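Local coordinates for protein macrophage receptor MARCO (Mus musculus, PDB 2OYA) that serves as a scavenger receptor of macrophages, whose C-terminal cysteine-rich domain recognises ligands through a basic and an acidic cluster, at residues A[18-23]-A[64-69]; A[29-34]-A[53-58]; A[40-45]-A[76-81]. All blocks are in the same frame, centred on the assembly; numbering follows the deposited sequence.

Contact 1: residues A[18-23]-A[64-69]; sequences AEVYYN and IWLDNV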
loop_
_atom_site.group_PDB
_atom_site.type_symbol
_atom_site.label_atom_id
_atom_site.label_comp_id
_atom_site.label_asym_id
_atom_site.label_seq_id
_atom_site.Cartn_x
_atom_site.Cartn_y
_atom_site.Cartn_z
ATOM N N ALA A 18 0.422 -4.078 2.511
ATOM C CA ALA A 18 0.994 -2.964 1.743
ATOM C C ALA A 18 2.191 -2.367 2.491
ATOM O O ALA A 18 2.051 -1.901 3.638
ATOM C CB ALA A 18 -0.072 -1.881 1.484
ATOM N N GLU A 19 3.354 -2.375 1.846
ATOM C CA GLU A 19 4.551 -1.755 2.447
ATOM C C GLU A 19 5.131 -0.663 1.575
ATOM O O GLU A 19 4.936 -0.664 0.371
ATOM C CB GLU A 19 5.605 -2.811 2.813
ATOM C CG GLU A 19 5.082 -3.770 3.891
ATOM C CD GLU A 19 6.131 -4.707 4.455
ATOM O OE1 GLU A 19 5.765 -5.479 5.371
ATOM O OE2 GLU A 19 7.309 -4.665 4.011
ATOM N N VAL A 20 5.823 0.285 2.208
ATOM C CA VAL A 20 6.317 1.476 1.538
ATOM C C VAL A 20 7.755 1.714 1.998
ATOM O O VAL A 20 8.089 1.442 3.148
ATOM C CB VAL A 20 5.390 2.713 1.815
ATOM C CG1 VAL A 20 5.352 3.079 3.311
ATOM C CG2 VAL A 20 5.789 3.905 0.996
ATOM N N TYR A 21 8.598 2.170 1.070
ATOM C CA TYR A 21 10.017 2.385 1.336
ATOM C C TYR A 21 10.273 3.881 1.551
ATOM O O TYR A 21 10.110 4.701 0.627
ATOM C CB TYR A 21 10.847 1.841 0.162
ATOM C CG TYR A 21 12.319 1.719 0.462
ATOM C CD1 TYR A 21 12.819 0.647 1.223
ATOM C CD2 TYR A 21 13.221 2.668 -0.011
ATOM C CE1 TYR A 21 14.187 0.539 1.500
ATOM C CE2 TYR A 21 14.591 2.561 0.256
ATOM C CZ TYR A 21 15.064 1.499 1.000
ATOM O OH TYR A 21 16.424 1.394 1.273
ATOM N N TYR A 22 10.650 4.240 2.774
ATOM C CA TYR A 22 10.834 5.641 3.148
ATOM C C TYR A 22 12.003 5.699 4.132
ATOM O O TYR A 22 12.190 4.790 4.947
ATOM C CB TYR A 22 9.542 6.174 3.772
ATOM C CG TYR A 22 9.621 7.554 4.374
ATOM C CD1 TYR A 22 9.311 8.682 3.611
ATOM C CD2 TYR A 22 9.966 7.729 5.718
ATOM C CE1 TYR A 22 9.363 9.974 4.176
ATOM C CE2 TYR A 22 10.038 8.994 6.288
ATOM C CZ TYR A 22 9.728 10.110 5.512
ATOM O OH TYR A 22 9.778 11.355 6.100
ATOM N N ASN A 23 12.793 6.767 4.046
ATOM C CA ASN A 23 14.008 6.892 4.853
ATOM C C ASN A 23 14.848 5.621 4.879
ATOM O O ASN A 23 15.344 5.202 5.931
ATOM C CB ASN A 23 13.699 7.383 6.280
ATOM C CG ASN A 23 14.908 8.058 6.924
ATOM O OD1 ASN A 23 15.728 8.679 6.234
ATOM N ND2 ASN A 23 15.029 7.932 8.238
ATOM N N ILE A 64 6.011 2.043 11.088
ATOM C CA ILE A 64 4.733 2.262 10.417
ATOM C C ILE A 64 4.889 3.636 9.764
ATOM O O ILE A 64 4.925 4.656 10.444
ATOM C CB ILE A 64 3.535 2.188 11.398
ATOM C CG1 ILE A 64 3.478 0.791 12.060
ATOM C CG2 ILE A 64 2.205 2.495 10.665
ATOM C CD1 ILE A 64 2.569 0.715 13.289
ATOM N N TRP A 65 5.048 3.667 8.448
ATOM C CA TRP A 65 5.346 4.950 7.795
ATOM C C TRP A 65 4.152 5.858 7.513
ATOM O O TRP A 65 4.304 7.080 7.495
ATOM C CB TRP A 65 6.094 4.741 6.487
ATOM C CG TRP A 65 7.547 4.342 6.612
ATOM C CD1 TRP A 65 8.180 3.383 5.901
ATOM C CD2 TRP A 65 8.541 4.927 7.479
ATOM N NE1 TRP A 65 9.511 3.317 6.262
ATOM C CE2 TRP A 65 9.759 4.260 7.222
ATOM C CE3 TRP A 65 8.515 5.953 8.436
ATOM C CZ2 TRP A 65 10.941 4.560 7.907
ATOM C CZ3 TRP A 65 9.705 6.265 9.113
ATOM C CH2 TRP A 65 10.896 5.568 8.838
ATOM N N LEU A 66 3.001 5.264 7.216
ATOM C CA LEU A 66 1.813 6.027 6.798
ATOM C C LEU A 66 0.587 5.743 7.662
ATOM O O LEU A 66 0.410 4.631 8.160
ATOM C CB LEU A 66 1.478 5.738 5.334
ATOM C CG LEU A 66 2.487 6.198 4.279
ATOM C CD1 LEU A 66 2.034 5.717 2.902
ATOM C CD2 LEU A 66 2.670 7.725 4.323
ATOM N N ASP A 67 -0.238 6.771 7.842
ATOM C CA ASP A 67 -1.483 6.671 8.602
ATOM C C ASP A 67 -2.436 7.727 8.031
ATOM O O ASP A 67 -1.992 8.743 7.462
ATOM C CB ASP A 67 -1.211 6.923 10.097
ATOM C CG ASP A 67 -2.399 6.605 10.988
ATOM O OD1 ASP A 67 -3.340 5.944 10.526
ATOM O OD2 ASP A 67 -2.360 6.980 12.191
ATOM N N ASN A 68 -3.734 7.462 8.148
ATOM C CA ASN A 68 -4.779 8.350 7.630
ATOM C C ASN A 68 -4.556 8.746 6.179
ATOM O O ASN A 68 -4.700 9.915 5.812
ATOM C CB ASN A 68 -4.936 9.582 8.537
ATOM C CG ASN A 68 -5.163 9.195 9.977
ATOM O OD1 ASN A 68 -4.315 9.437 10.838
ATOM N ND2 ASN A 68 -6.277 8.522 10.237
ATOM N N VAL A 69 -4.207 7.751 5.352
ATOM C CA VAL A 69 -4.078 7.991 3.919
ATOM C C VAL A 69 -5.462 8.309 3.337
ATOM O O VAL A 69 -6.423 7.562 3.559
ATOM C CB VAL A 69 -3.443 6.787 3.194
ATOM C CG1 VAL A 69 -3.243 7.088 1.701
ATOM C CG2 VAL A 69 -2.099 6.411 3.855
#
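Trp-65 lays its indole across Tyr-22 and Val-20, and this side chain takes part in nearly every touch between the two segments. The strands 19-22 and 64-66 run at 90° to each other, with axes 7.8 Å apart at closest approach. They are the two outer strands of a small mixed sheet of the scavenger receptor cysteine-rich domain, and strand 25-29 lies between them. The right angle is consistent with a strongly twisted sheet.

Tyr-22 provides the main bump. Its CB sits almost straight above the five-membered ring of Trp-65, 3.7 Å from the centroid, in a CH-pi contact. Its phenol ring then turns an edge down onto the six-membered ring. Tyr-22 CD2 meets Trp-65 CE3 at 3.6 Å, and the ring planes stand at 63°, an edge-to-face pair. CG of Tyr-22 is anti to the backbone N (chi1 172°), which carries the ring along the indole from the five-membered to the six-membered part. The phenol also stacks with Trp-86.

Val-20 fills the hollow at the root of the indole. Its CG1 lies 3.7 Å from Trp-65 CB and reaches on to Leu-66 CD1 at 4.3 Å. The carbonyl O of Val-20 comes to the edge of the indole, in its plane, 3.4 Å from Trp-65 CD1. At the far end, Asn-23 CB touches Trp-65 CH2 at 4.2 Å.

The indole N-H is used outside the contact. NE1 of Trp-65 bonds to Glu-25 O, in the middle strand, which helps to set the rotation of the ring. Tyr-22 O is also near NE1, but at a poor angle. The contact itself thus rests on aromatic and apolar packing, while the one polar atom of the indole is satisfied by backbone.

Contact 2: residues A[29-34]-A[53-58]; sequences ICDDDW and ALSSYG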
loop_
_atom_site.group_PDB
_atom_site.type_symbol
_atom_site.label_atom_id
_atom_site.label_comp_id
_atom_site.label_asym_id
_atom_site.label_seq_id
_atom_site.Cartn_x
_atom_site.Cartn_y
_atom_site.Cartn_z
ATOM N N ILE A 29 1.712 0.506 6.589
ATOM C CA ILE A 29 0.696 1.546 6.461
ATOM C C ILE A 29 -0.426 1.209 7.445
ATOM O O ILE A 29 -1.040 0.138 7.347
ATOM C CB ILE A 29 0.125 1.556 5.031
ATOM C CG1 ILE A 29 1.251 1.840 4.009
ATOM C CG2 ILE A 29 -1.019 2.589 4.908
ATOM C CD1 ILE A 29 0.811 1.730 2.530
ATOM N N CYS A 30 -0.687 2.092 8.401
ATOM C CA CYS A 30 -1.820 1.869 9.295
ATOM C C CYS A 30 -3.148 1.894 8.527
ATOM O O CYS A 30 -3.309 2.676 7.577
ATOM C CB CYS A 30 -1.817 2.898 10.429
ATOM S SG CYS A 30 -3.093 2.533 11.657
ATOM N N ASP A 31 -4.099 1.048 8.923
ATOM C CA ASP A 31 -5.346 0.944 8.158
ATOM C C ASP A 31 -6.388 2.055 8.457
ATOM O O ASP A 31 -7.503 2.028 7.909
ATOM C CB ASP A 31 -5.956 -0.442 8.265
ATOM C CG ASP A 31 -6.582 -0.713 9.639
ATOM O OD1 ASP A 31 -6.542 0.186 10.512
ATOM O OD2 ASP A 31 -7.128 -1.830 9.824
ATOM N N ASP A 32 -6.017 3.019 9.309
ATOM C CA ASP A 32 -6.905 4.151 9.615
ATOM C C ASP A 32 -7.245 4.876 8.315
ATOM O O ASP A 32 -6.345 5.403 7.660
ATOM C CB ASP A 32 -6.232 5.160 10.557
ATOM C CG ASP A 32 -5.950 4.611 11.950
ATOM O OD1 ASP A 32 -6.581 3.616 12.382
ATOM O OD2 ASP A 32 -5.087 5.219 12.631
ATOM N N ASP A 33 -8.532 4.909 7.953
ATOM C CA ASP A 33 -9.010 5.596 6.704
ATOM C C ASP A 33 -8.528 4.940 5.408
ATOM O O ASP A 33 -8.681 5.510 4.334
ATOM C CB ASP A 33 -8.607 7.091 6.647
ATOM C CG ASP A 33 -9.194 7.919 7.770
ATOM O OD1 ASP A 33 -10.304 7.601 8.263
ATOM O OD2 ASP A 33 -8.531 8.927 8.128
ATOM N N TRP A 34 -7.940 3.748 5.505
ATOM C CA TRP A 34 -7.413 3.048 4.334
ATOM C C TRP A 34 -8.596 2.482 3.569
ATOM O O TRP A 34 -9.346 1.661 4.092
ATOM C CB TRP A 34 -6.456 1.945 4.765
ATOM C CG TRP A 34 -5.817 1.167 3.647
ATOM C CD1 TRP A 34 -6.109 -0.116 3.253
ATOM C CD2 TRP A 34 -4.746 1.613 2.808
ATOM N NE1 TRP A 34 -5.284 -0.492 2.218
ATOM C CE2 TRP A 34 -4.438 0.551 1.924
ATOM C CE3 TRP A 34 -4.017 2.814 2.715
ATOM C CZ2 TRP A 34 -3.431 0.652 0.944
ATOM C CZ3 TRP A 34 -3.009 2.916 1.744
ATOM C CH2 TRP A 34 -2.734 1.835 0.867
ATOM N N ALA A 53 -9.014 -2.430 -0.560
ATOM C CA ALA A 53 -8.422 -2.279 0.756
ATOM C C ALA A 53 -8.758 -3.462 1.652
ATOM O O ALA A 53 -9.915 -3.873 1.753
ATOM C CB ALA A 53 -8.915 -0.987 1.410
ATOM N N LEU A 54 -7.730 -3.987 2.304
ATOM C CA LEU A 54 -7.906 -5.033 3.314
ATOM C C LEU A 54 -7.558 -4.443 4.668
ATOM O O LEU A 54 -6.404 -4.072 4.938
ATOM C CB LEU A 54 -7.045 -6.269 3.010
ATOM C CG LEU A 54 -7.150 -6.851 1.598
ATOM C CD1 LEU A 54 -6.122 -7.983 1.431
ATOM C CD2 LEU A 54 -8.560 -7.310 1.264
ATOM N N SER A 55 -8.564 -4.373 5.536
ATOM C CA SER A 55 -8.364 -3.767 6.856
ATOM C C SER A 55 -7.656 -4.759 7.776
ATOM O O SER A 55 -7.900 -5.962 7.709
ATOM C CB SER A 55 -9.719 -3.347 7.430
ATOM O OG SER A 55 -9.590 -2.824 8.747
ATOM N N SER A 56 -6.745 -4.253 8.608
ATOM C CA SER A 56 -6.086 -5.069 9.643
ATOM C C SER A 56 -5.519 -6.382 9.104
ATOM O O SER A 56 -5.703 -7.463 9.678
ATOM C CB SER A 56 -7.029 -5.256 10.842
ATOM O OG SER A 56 -7.335 -3.975 11.416
ATOM N N TYR A 57 -4.827 -6.271 7.973
ATOM C CA TYR A 57 -4.162 -7.427 7.410
ATOM C C TYR A 57 -3.115 -7.901 8.414
ATOM O O TYR A 57 -2.936 -9.114 8.642
ATOM C CB TYR A 57 -3.493 -7.057 6.081
ATOM C CG TYR A 57 -3.025 -8.266 5.351
ATOM C CD1 TYR A 57 -3.830 -8.864 4.386
ATOM C CD2 TYR A 57 -1.772 -8.837 5.632
ATOM C CE1 TYR A 57 -3.416 -10.000 3.716
ATOM C CE2 TYR A 57 -1.350 -9.987 4.967
ATOM C CZ TYR A 57 -2.169 -10.556 4.009
ATOM O OH TYR A 57 -1.761 -11.679 3.321
ATOM N N GLY A 58 -2.438 -6.923 9.010
ATOM C CA GLY A 58 -1.447 -7.149 10.057
ATOM C C GLY A 58 -0.133 -7.753 9.590
ATOM O O GLY A 58 0.137 -7.922 8.364
#
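Asp-31 and Ser-55 bring their CA atoms to 5.7 Å, and Trp-34 and Ala-53 follow at 6.5 Å, so the type II turn from Asp-31 to Trp-34 meets the other segment at both its ends. The turn is closed by the bond from Trp-34 N to Asp-31 O.

One carboxylate oxygen carries the polar half of the contact. Asp-31 OD2 accepts from Ser-56 OG at 2.7 Å and from Ser-55 OG at 2.9 Å. The two hydroxyls come from opposite faces of the carboxylate plane. Ser-56 OG arrives on the syn side, 25° out of the plane. Ser-55 OG stands well above it, at 48°. The backbone N of Ser-56 adds a weak, bent bond to the same oxygen. CG of Asp-31 lies between its own backbone N and carbonyl carbon (chi1 73°), and this turns the carboxylate to the two serines. The gathered donors would be expected to stabilise a negative charge on the aspartate.

Both segments belong to the scavenger receptor cysteine-rich domain. The turn lies in the loop between strand 25-29 and helix 36-45, and the serines follow the end of strand 51-54, an outer strand of the antiparallel sheet. Cys-30, just before the turn, is tied to Cys-91 by a disulfide.

The apolar half is of similar size, and Trp-34 in it is buried. Trp-34 CD1 lies 3.5 Å from Ala-53 CB. The methyl meets the pyrrole part of the indole obliquely. NE1 of Trp-34 donates to Gly-98 O in the neighbouring strand of the sheet, so the indole is held by backbone beside its alanine contact. Leu-54, next along, directs its CB away from the turn, and its backbone pairs with Gly-98.

Contact 3: residues A[40-45]-A[76-81]; sequences TVFCRM and NSLWDC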
loop_
_atom_site.group_PDB
_atom_site.type_symbol
_atom_site.label_atom_id
_atom_site.label_comp_id
_atom_site.label_asym_id
_atom_site.label_seq_id
_atom_site.Cartn_x
_atom_site.Cartn_y
_atom_site.Cartn_z
ATOM N N THR A 40 -6.257 1.370 -4.643
ATOM C CA THR A 40 -6.111 1.523 -6.094
ATOM C C THR A 40 -4.853 2.332 -6.418
ATOM O O THR A 40 -4.118 1.982 -7.337
ATOM C CB THR A 40 -7.385 2.133 -6.723
ATOM O OG1 THR A 40 -8.468 1.207 -6.539
ATOM C CG2 THR A 40 -7.227 2.403 -8.226
ATOM N N VAL A 41 -4.602 3.411 -5.674
ATOM C CA VAL A 41 -3.368 4.174 -5.912
ATOM C C VAL A 41 -2.129 3.320 -5.652
ATOM O O VAL A 41 -1.212 3.274 -6.484
ATOM C CB VAL A 41 -3.314 5.502 -5.126
ATOM C CG1 VAL A 41 -1.963 6.183 -5.335
ATOM C CG2 VAL A 41 -4.439 6.400 -5.582
ATOM N N PHE A 42 -2.126 2.615 -4.524
ATOM C CA PHE A 42 -1.000 1.749 -4.179
ATOM C C PHE A 42 -0.790 0.707 -5.275
ATOM O O PHE A 42 0.330 0.530 -5.755
ATOM C CB PHE A 42 -1.260 1.067 -2.822
ATOM C CG PHE A 42 -0.199 0.076 -2.421
ATOM C CD1 PHE A 42 0.838 0.462 -1.572
ATOM C CD2 PHE A 42 -0.239 -1.249 -2.880
ATOM C CE1 PHE A 42 1.832 -0.460 -1.194
ATOM C CE2 PHE A 42 0.749 -2.169 -2.521
ATOM C CZ PHE A 42 1.793 -1.763 -1.669
ATOM N N CYS A 43 -1.868 0.022 -5.669
ATOM C CA CYS A 43 -1.782 -1.034 -6.682
ATOM C C CYS A 43 -1.353 -0.511 -8.070
ATOM O O CYS A 43 -0.602 -1.178 -8.775
ATOM C CB CYS A 43 -3.106 -1.795 -6.772
ATOM S SG CYS A 43 -3.488 -2.734 -5.266
ATOM N N ARG A 44 -1.812 0.684 -8.429
ATOM C CA ARG A 44 -1.415 1.367 -9.666
ATOM C C ARG A 44 0.097 1.550 -9.737
ATOM O O ARG A 44 0.710 1.387 -10.816
ATOM C CB ARG A 44 -2.133 2.713 -9.746
ATOM C CG ARG A 44 -1.733 3.643 -10.889
ATOM C CD ARG A 44 -2.613 4.896 -10.841
ATOM N NE ARG A 44 -4.034 4.596 -11.034
ATOM C CZ ARG A 44 -5.018 5.223 -10.395
ATOM N NH1 ARG A 44 -4.734 6.167 -9.497
ATOM N NH2 ARG A 44 -6.284 4.894 -10.640
ATOM N N MET A 45 0.710 1.846 -8.592
ATOM C CA MET A 45 2.165 1.995 -8.534
ATOM C C MET A 45 2.894 0.728 -8.985
ATOM O O MET A 45 3.983 0.802 -9.578
ATOM C CB MET A 45 2.610 2.397 -7.137
ATOM C CG MET A 45 2.117 3.774 -6.723
ATOM S SD MET A 45 2.603 4.154 -5.036
ATOM C CE MET A 45 4.387 4.360 -5.207
ATOM N N ASN A 76 -1.078 9.003 -9.170
ATOM C CA ASN A 76 -0.155 8.010 -9.731
ATOM C C ASN A 76 0.735 7.406 -8.661
ATOM O O ASN A 76 1.369 6.383 -8.885
ATOM C CB ASN A 76 0.702 8.609 -10.847
ATOM C CG ASN A 76 -0.135 9.108 -12.009
ATOM O OD1 ASN A 76 -0.021 10.269 -12.410
ATOM N ND2 ASN A 76 -1.007 8.239 -12.536
ATOM N N SER A 77 0.737 8.046 -7.492
ATOM C CA SER A 77 1.604 7.679 -6.398
ATOM C C SER A 77 0.962 8.015 -5.053
ATOM O O SER A 77 0.253 9.025 -4.925
ATOM C CB SER A 77 2.911 8.469 -6.562
ATOM O OG SER A 77 3.721 8.397 -5.417
ATOM N N LEU A 78 1.226 7.185 -4.039
ATOM C CA LEU A 78 0.819 7.523 -2.654
ATOM C C LEU A 78 1.489 8.794 -2.160
ATOM O O LEU A 78 0.996 9.457 -1.236
ATOM C CB LEU A 78 1.165 6.398 -1.675
ATOM C CG LEU A 78 0.292 5.143 -1.662
ATOM C CD1 LEU A 78 0.780 4.179 -0.575
ATOM C CD2 LEU A 78 -1.168 5.485 -1.439
ATOM N N TRP A 79 2.634 9.116 -2.757
ATOM C CA TRP A 79 3.350 10.330 -2.388
ATOM C C TRP A 79 2.485 11.563 -2.721
ATOM O O TRP A 79 2.603 12.598 -2.070
ATOM C CB TRP A 79 4.728 10.381 -3.073
ATOM C CG TRP A 79 5.866 9.691 -2.299
ATOM C CD1 TRP A 79 6.952 10.306 -1.728
ATOM C CD2 TRP A 79 6.047 8.273 -2.071
ATOM N NE1 TRP A 79 7.789 9.360 -1.148
ATOM C CE2 TRP A 79 7.250 8.113 -1.335
ATOM C CE3 TRP A 79 5.294 7.129 -2.397
ATOM C CZ2 TRP A 79 7.733 6.853 -0.926
ATOM C CZ3 TRP A 79 5.771 5.871 -1.984
ATOM C CH2 TRP A 79 6.991 5.752 -1.260
ATOM N N ASP A 80 1.599 11.431 -3.713
ATOM C CA ASP A 80 0.681 12.523 -4.096
ATOM C C ASP A 80 -0.595 12.580 -3.258
ATOM O O ASP A 80 -1.372 13.537 -3.368
ATOM C CB ASP A 80 0.303 12.424 -5.571
ATOM C CG ASP A 80 1.456 12.733 -6.483
ATOM O OD1 ASP A 80 2.126 13.772 -6.291
ATOM O OD2 ASP A 80 1.702 11.927 -7.388
ATOM N N CYS A 81 -0.813 11.571 -2.414
ATOM C CA CYS A 81 -2.010 11.550 -1.575
ATOM C C CYS A 81 -1.876 12.337 -0.304
ATOM O O CYS A 81 -0.810 12.385 0.302
ATOM C CB CYS A 81 -2.380 10.127 -1.198
ATOM S SG CYS A 81 -2.733 9.133 -2.606
#
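Val-41 and Met-45, one turn apart on helix 36-45, both rest against the backbone of Ser-77 and Leu-78. Val-41 CG1 presses on Ser-77 C at 3.5 Å. The same methyl reaches Leu-78 CD2 at 4.0 Å and Cys-81 SG at 4.1 Å. Met-45 lies alongside, with its sulfur 3.5 Å from Leu-78 N. This is a weak but nearly straight N-H to sulfur hydrogen bond, at 169°. The Met-45 chain bends at its last torsion (chi3 70°), and this turns CE to Trp-79, where it meets CZ3 at 3.8 Å.

Leu-78 sends its other methyl to the phenyl of Phe-42. CD1 of Leu-78 touches Phe-42 CD1 at 3.8 Å, at the ring edge and in its plane.

The contact packs helix 36-45 of this SRCR domain against the loop that joins strand 64-66 to strand 98-101. Disulfides hold both partners: Cys-43 pairs with Cys-101, and Cys-81 with Cys-71.

Further out, Ser-77 OG accepts from Trp-79 N at 3.0 Å, an ST turn that leads into the short 3-10 segment 78-80. Arg-44 rests its CD near Asn-76 ND2, with the guanidinium and amide planes 77° apart. Its NH1 bonds to the carbonyl oxygens of Glu-75 and Gly-73, which ties the helix to the loop just ahead of Asn-76.

Overall arrangement
The three contacts lie within one SRCR domain, each centred 8 to 9 Å from the centre of the chain. Contact 2 is nested inside the loop closed by contact 1, while contact 3 crosses both along the chain. The centres of contact 1 and contact 2 are about 11 Å apart. Those of contact 1 and contact 3 are about 12 Å apart. Contact 2 and contact 3 lie on opposite sides of the chain's centre, about 15 Å apart between centres. Leu-66 O and Cys-30 N probably bond between contacts 1 and 2. Val-20 packs on Trp-79. The mixed sheet, the helix and the loop of Trp-34 meet around Phe-42, and the domain carries three disulfides.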